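PDB 4DMO: N-hydroxyarylamine O-acetyltransferase from Bacillus cereus, which probably transfers an acetyl group to arylamines and N-hydroxyarylamines, as other members of the arylamine N-acetyltransferase family do. Local coordinates for residues A[145-157]-A[161-169]. Sequence-based numbering, arbitrary orientation.
Sequences HSATGDYRIRKEM and GNYILEMRK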
loop_
_atom_site.group_PDB
_atom_site.type_symbol
_atom_site.label_atom_id
_atom_site.label_comp_id
_atom_site.label_asym_id
_atom_site.label_seq_id
_atom_site.Cartn_x
_atom_site.Cartn_y
_atom_site.Cartn_z
ATOM N N HIS A 145 -0.253 -15.947 -5.830
ATOM C CA HIS A 145 0.525 -15.645 -7.029
ATOM C C HIS A 145 -0.023 -14.392 -7.721
ATOM O O HIS A 145 -1.181 -14.346 -8.095
ATOM C CB HIS A 145 0.473 -16.824 -8.010
ATOM C CG HIS A 145 0.783 -18.154 -7.387
ATOM N ND1 HIS A 145 2.023 -18.748 -7.481
ATOM C CD2 HIS A 145 0.010 -19.002 -6.661
ATOM C CE1 HIS A 145 2.004 -19.908 -6.842
ATOM N NE2 HIS A 145 0.795 -20.085 -6.335
ATOM N N SER A 146 0.822 -13.391 -7.909
ATOM C CA SER A 146 0.399 -12.164 -8.554
ATOM C C SER A 146 1.472 -11.774 -9.547
ATOM O O SER A 146 2.547 -12.361 -9.548
ATOM C CB SER A 146 0.200 -11.074 -7.499
ATOM O OG SER A 146 1.222 -10.086 -7.569
ATOM N N ALA A 147 1.184 -10.796 -10.401
ATOM C CA ALA A 147 2.193 -10.292 -11.333
ATOM C C ALA A 147 3.375 -9.591 -10.637
ATOM O O ALA A 147 4.418 -9.319 -11.274
ATOM C CB ALA A 147 1.553 -9.354 -12.316
ATOM N N THR A 148 3.227 -9.242 -9.354
ATOM C CA THR A 148 4.354 -8.594 -8.664
ATOM C C THR A 148 5.265 -9.619 -7.960
ATOM O O THR A 148 6.368 -9.284 -7.545
ATOM C CB THR A 148 3.886 -7.549 -7.643
ATOM O OG1 THR A 148 3.275 -8.196 -6.516
ATOM C CG2 THR A 148 2.898 -6.590 -8.294
ATOM N N GLY A 149 4.814 -10.865 -7.842
ATOM C CA GLY A 149 5.621 -11.879 -7.189
ATOM C C GLY A 149 4.775 -12.833 -6.407
ATOM O O GLY A 149 3.550 -12.812 -6.546
ATOM N N ASP A 150 5.418 -13.687 -5.601
ATOM C CA ASP A 150 4.689 -14.665 -4.775
ATOM C C ASP A 150 4.635 -14.212 -3.310
ATOM O O ASP A 150 5.606 -13.646 -2.831
ATOM C CB ASP A 150 5.374 -16.037 -4.846
ATOM C CG ASP A 150 5.086 -16.783 -6.142
ATOM O OD1 ASP A 150 5.105 -16.151 -7.220
ATOM O OD2 ASP A 150 4.823 -18.010 -6.061
ATOM N N TYR A 151 3.528 -14.484 -2.606
ATOM C CA TYR A 151 3.352 -14.005 -1.233
ATOM C C TYR A 151 2.715 -15.041 -0.343
ATOM O O TYR A 151 1.814 -15.740 -0.775
ATOM C CB TYR A 151 2.468 -12.744 -1.208
ATOM C CG TYR A 151 3.050 -11.612 -1.992
ATOM C CD1 TYR A 151 2.868 -11.528 -3.368
ATOM C CD2 TYR A 151 3.828 -10.644 -1.372
ATOM C CE1 TYR A 151 3.416 -10.479 -4.098
ATOM C CE2 TYR A 151 4.396 -9.601 -2.101
ATOM C CZ TYR A 151 4.167 -9.527 -3.464
ATOM O OH TYR A 151 4.727 -8.507 -4.193
ATOM N N ARG A 152 3.176 -15.134 0.903
ATOM C CA ARG A 152 2.597 -16.074 1.858
ATOM C C ARG A 152 2.855 -15.591 3.266
ATOM O O ARG A 152 3.847 -14.896 3.548
ATOM C CB ARG A 152 3.189 -17.492 1.678
ATOM C CG ARG A 152 4.489 -17.721 2.437
ATOM C CD ARG A 152 5.167 -19.071 2.146
ATOM N NE ARG A 152 6.563 -19.090 2.613
ATOM C CZ ARG A 152 7.436 -20.074 2.373
ATOM N NH1 ARG A 152 7.067 -21.145 1.669
ATOM N NH2 ARG A 152 8.688 -19.991 2.814
ATOM N N ILE A 153 1.993 -16.016 4.167
ATOM C CA ILE A 153 2.147 -15.663 5.567
ATOM C C ILE A 153 2.698 -16.843 6.354
ATOM O O ILE A 153 2.341 -17.979 6.088
ATOM C CB ILE A 153 0.789 -15.286 6.160
ATOM C CG1 ILE A 153 0.306 -13.967 5.539
ATOM C CG2 ILE A 153 0.882 -15.218 7.677
ATOM C CD1 ILE A 153 -1.055 -13.574 6.008
ATOM N N ARG A 154 3.568 -16.580 7.318
ATOM C CA ARG A 154 3.980 -17.618 8.245
ATOM C C ARG A 154 3.929 -17.073 9.651
ATOM O O ARG A 154 4.258 -15.909 9.894
ATOM C CB ARG A 154 5.377 -18.163 7.913
ATOM C CG ARG A 154 5.419 -18.949 6.606
ATOM C CD ARG A 154 6.606 -19.940 6.569
ATOM N NE ARG A 154 7.900 -19.267 6.434
ATOM C CZ ARG A 154 8.820 -19.161 7.402
ATOM N NH1 ARG A 154 8.617 -19.679 8.608
ATOM N NH2 ARG A 154 9.948 -18.505 7.175
ATOM N N LYS A 155 3.454 -17.901 10.567
ATOM C CA LYS A 155 3.538 -17.578 11.980
ATOM C C LYS A 155 4.998 -17.734 12.358
ATOM O O LYS A 155 5.581 -18.799 12.188
ATOM C CB LYS A 155 2.653 -18.519 12.804
ATOM C CG LYS A 155 2.237 -17.967 14.167
ATOM C CD LYS A 155 1.422 -19.011 14.959
ATOM C CE LYS A 155 0.723 -18.410 16.181
ATOM N NZ LYS A 155 1.707 -17.843 17.156
ATOM N N GLU A 156 5.602 -16.654 12.821
ATOM C CA GLU A 156 7.000 -16.678 13.199
ATOM C C GLU A 156 7.389 -15.483 14.059
ATOM O O GLU A 156 7.265 -14.321 13.666
ATOM C CB GLU A 156 7.892 -16.730 11.980
ATOM C CG GLU A 156 9.351 -16.824 12.359
ATOM C CD GLU A 156 10.251 -17.057 11.167
ATOM O OE1 GLU A 156 11.022 -16.137 10.838
ATOM O OE2 GLU A 156 10.191 -18.162 10.563
ATOM N N MET A 157 7.856 -15.810 15.251
ATOM C CA MET A 157 8.282 -14.830 16.217
ATOM C C MET A 157 9.565 -14.246 15.682
ATOM O O MET A 157 10.466 -14.973 15.286
ATOM C CB MET A 157 8.513 -15.498 17.575
ATOM C CG MET A 157 8.679 -14.551 18.762
ATOM S SD MET A 157 7.215 -13.589 19.090
ATOM C CE MET A 157 5.960 -14.812 18.691
ATOM N N GLY A 161 7.561 -8.711 15.429
ATOM C CA GLY A 161 6.215 -9.210 15.255
ATOM C C GLY A 161 6.102 -10.666 15.657
ATOM O O GLY A 161 7.064 -11.268 16.142
ATOM N N ASN A 162 4.910 -11.227 15.473
ATOM C CA ASN A 162 4.707 -12.649 15.660
ATOM C C ASN A 162 4.206 -13.328 14.398
ATOM O O ASN A 162 3.926 -14.524 14.425
ATOM C CB ASN A 162 3.766 -12.938 16.828
ATOM C CG ASN A 162 2.603 -12.005 16.890
ATOM O OD1 ASN A 162 1.930 -11.746 15.889
ATOM N ND2 ASN A 162 2.369 -11.459 18.073
ATOM N N TYR A 163 4.108 -12.570 13.301
ATOM C CA TYR A 163 3.827 -13.139 11.976
ATOM C C TYR A 163 4.722 -12.464 10.951
ATOM O O TYR A 163 5.369 -11.456 11.223
ATOM C CB TYR A 163 2.373 -12.938 11.565
ATOM C CG TYR A 163 1.386 -13.875 12.224
ATOM C CD1 TYR A 163 1.009 -15.050 11.589
ATOM C CD2 TYR A 163 0.820 -13.585 13.454
ATOM C CE1 TYR A 163 0.114 -15.907 12.158
ATOM C CE2 TYR A 163 -0.092 -14.436 14.037
ATOM C CZ TYR A 163 -0.444 -15.606 13.375
ATOM O OH TYR A 163 -1.345 -16.509 13.916
ATOM N N ILE A 164 4.777 -13.033 9.768
ATOM C CA ILE A 164 5.596 -12.467 8.722
ATOM C C ILE A 164 4.897 -12.608 7.397
ATOM O O ILE A 164 4.117 -13.548 7.179
ATOM C CB ILE A 164 6.997 -13.127 8.608
ATOM C CG1 ILE A 164 6.893 -14.576 8.116
ATOM C CG2 ILE A 164 7.757 -13.045 9.934
ATOM C CD1 ILE A 164 8.296 -15.257 7.941
ATOM N N LEU A 165 5.180 -11.640 6.527
ATOM C CA LEU A 165 4.812 -11.722 5.130
ATOM C C LEU A 165 6.067 -11.945 4.326
ATOM O O LEU A 165 6.967 -11.088 4.289
ATOM C CB LEU A 165 4.132 -10.446 4.662
ATOM C CG LEU A 165 3.754 -10.604 3.202
ATOM C CD1 LEU A 165 2.601 -11.564 3.077
ATOM C CD2 LEU A 165 3.436 -9.276 2.553
ATOM N N GLU A 166 6.129 -13.118 3.708
ATOM C CA GLU A 166 7.245 -13.507 2.891
ATOM C C GLU A 166 6.872 -13.376 1.433
ATOM O O GLU A 166 5.719 -13.447 1.061
ATOM C CB GLU A 166 7.609 -14.971 3.168
ATOM C CG GLU A 166 8.692 -15.174 4.193
ATOM C CD GLU A 166 8.864 -16.630 4.534
ATOM O OE1 GLU A 166 7.859 -17.368 4.449
ATOM O OE2 GLU A 166 9.998 -17.044 4.855
ATOM N N MET A 167 7.871 -13.213 0.599
ATOM C CA MET A 167 7.619 -13.020 -0.806
ATOM C C MET A 167 8.801 -13.423 -1.682
ATOM O O MET A 167 9.969 -13.467 -1.243
ATOM C CB MET A 167 7.314 -11.550 -1.075
ATOM C CG MET A 167 8.540 -10.639 -0.940
ATOM S SD MET A 167 8.160 -8.865 -0.891
ATOM C CE MET A 167 9.791 -8.128 -0.671
ATOM N N ARG A 168 8.496 -13.666 -2.947
ATOM C CA ARG A 168 9.553 -13.793 -3.922
ATOM C C ARG A 168 9.124 -13.288 -5.294
ATOM O O ARG A 168 7.942 -13.388 -5.653
ATOM C CB ARG A 168 10.009 -15.247 -3.960
ATOM C CG ARG A 168 8.920 -16.232 -4.214
ATOM C CD ARG A 168 9.432 -17.652 -3.927
ATOM N NE ARG A 168 9.485 -18.533 -5.096
ATOM C CZ ARG A 168 8.471 -19.273 -5.526
ATOM N NH1 ARG A 168 7.297 -19.214 -4.920
ATOM N NH2 ARG A 168 8.622 -20.054 -6.581
ATOM N N LYS A 169 10.088 -12.723 -6.031
ATOM C CA LYS A 169 9.955 -12.472 -7.474
ATOM C C LYS A 169 9.318 -11.133 -7.792
ATOM O O LYS A 169 9.427 -10.651 -8.922
ATOM C CB LYS A 169 9.121 -13.569 -8.133
ATOM C CG LYS A 169 9.655 -15.007 -8.019
ATOM C CD LYS A 169 8.526 -15.982 -8.429
ATOM C CE LYS A 169 9.022 -17.342 -8.874
ATOM N NZ LYS A 169 7.852 -18.221 -9.165
HETATM O O HOH W 1 4.105 -16.511 16.763
#
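R154 reaches across the hairpin to E166. Its CB lies 3.9 Å from I164 CG1; CG and CD then pass beside E166 OE1. A bend at chi3 (-71°) turns the guanidinium side-on to the carboxylate in a two-pronged salt bridge. R154 NE bonds E166 OE1 at 2.7 Å, on the syn side but well out of the carboxylate plane. R154 NH2 bonds E166 OE2 at 2.7 Å from above that plane. I164 CD1 sits over one guanidinium face, 3.7 Å from R154 NH2, while NH1 reaches forward along its own strand to a salt bridge with E156 OE2. E166 also pairs with R152, whose extended chain brings NE into a salt bridge with E166 OE1 at 2.8 Å, from the face opposite R154 NE. One buried acid thus holds two arginines, which should favour its ionised form. Strands 149-158 and 163-168 form an antiparallel hairpin within the large sheet of this acetyltransferase. W182, lining the sulfonate ligand's pocket, makes a cation-pi contact with R152. The other face is largely apolar: I153 and L165 both touch L123, and Y151 CD2 packs 3.6 Å from M167 CB. Nearer the turn, K155's long aliphatic chain suits an aromatic neighbour, its CG lying over the Y163 ring.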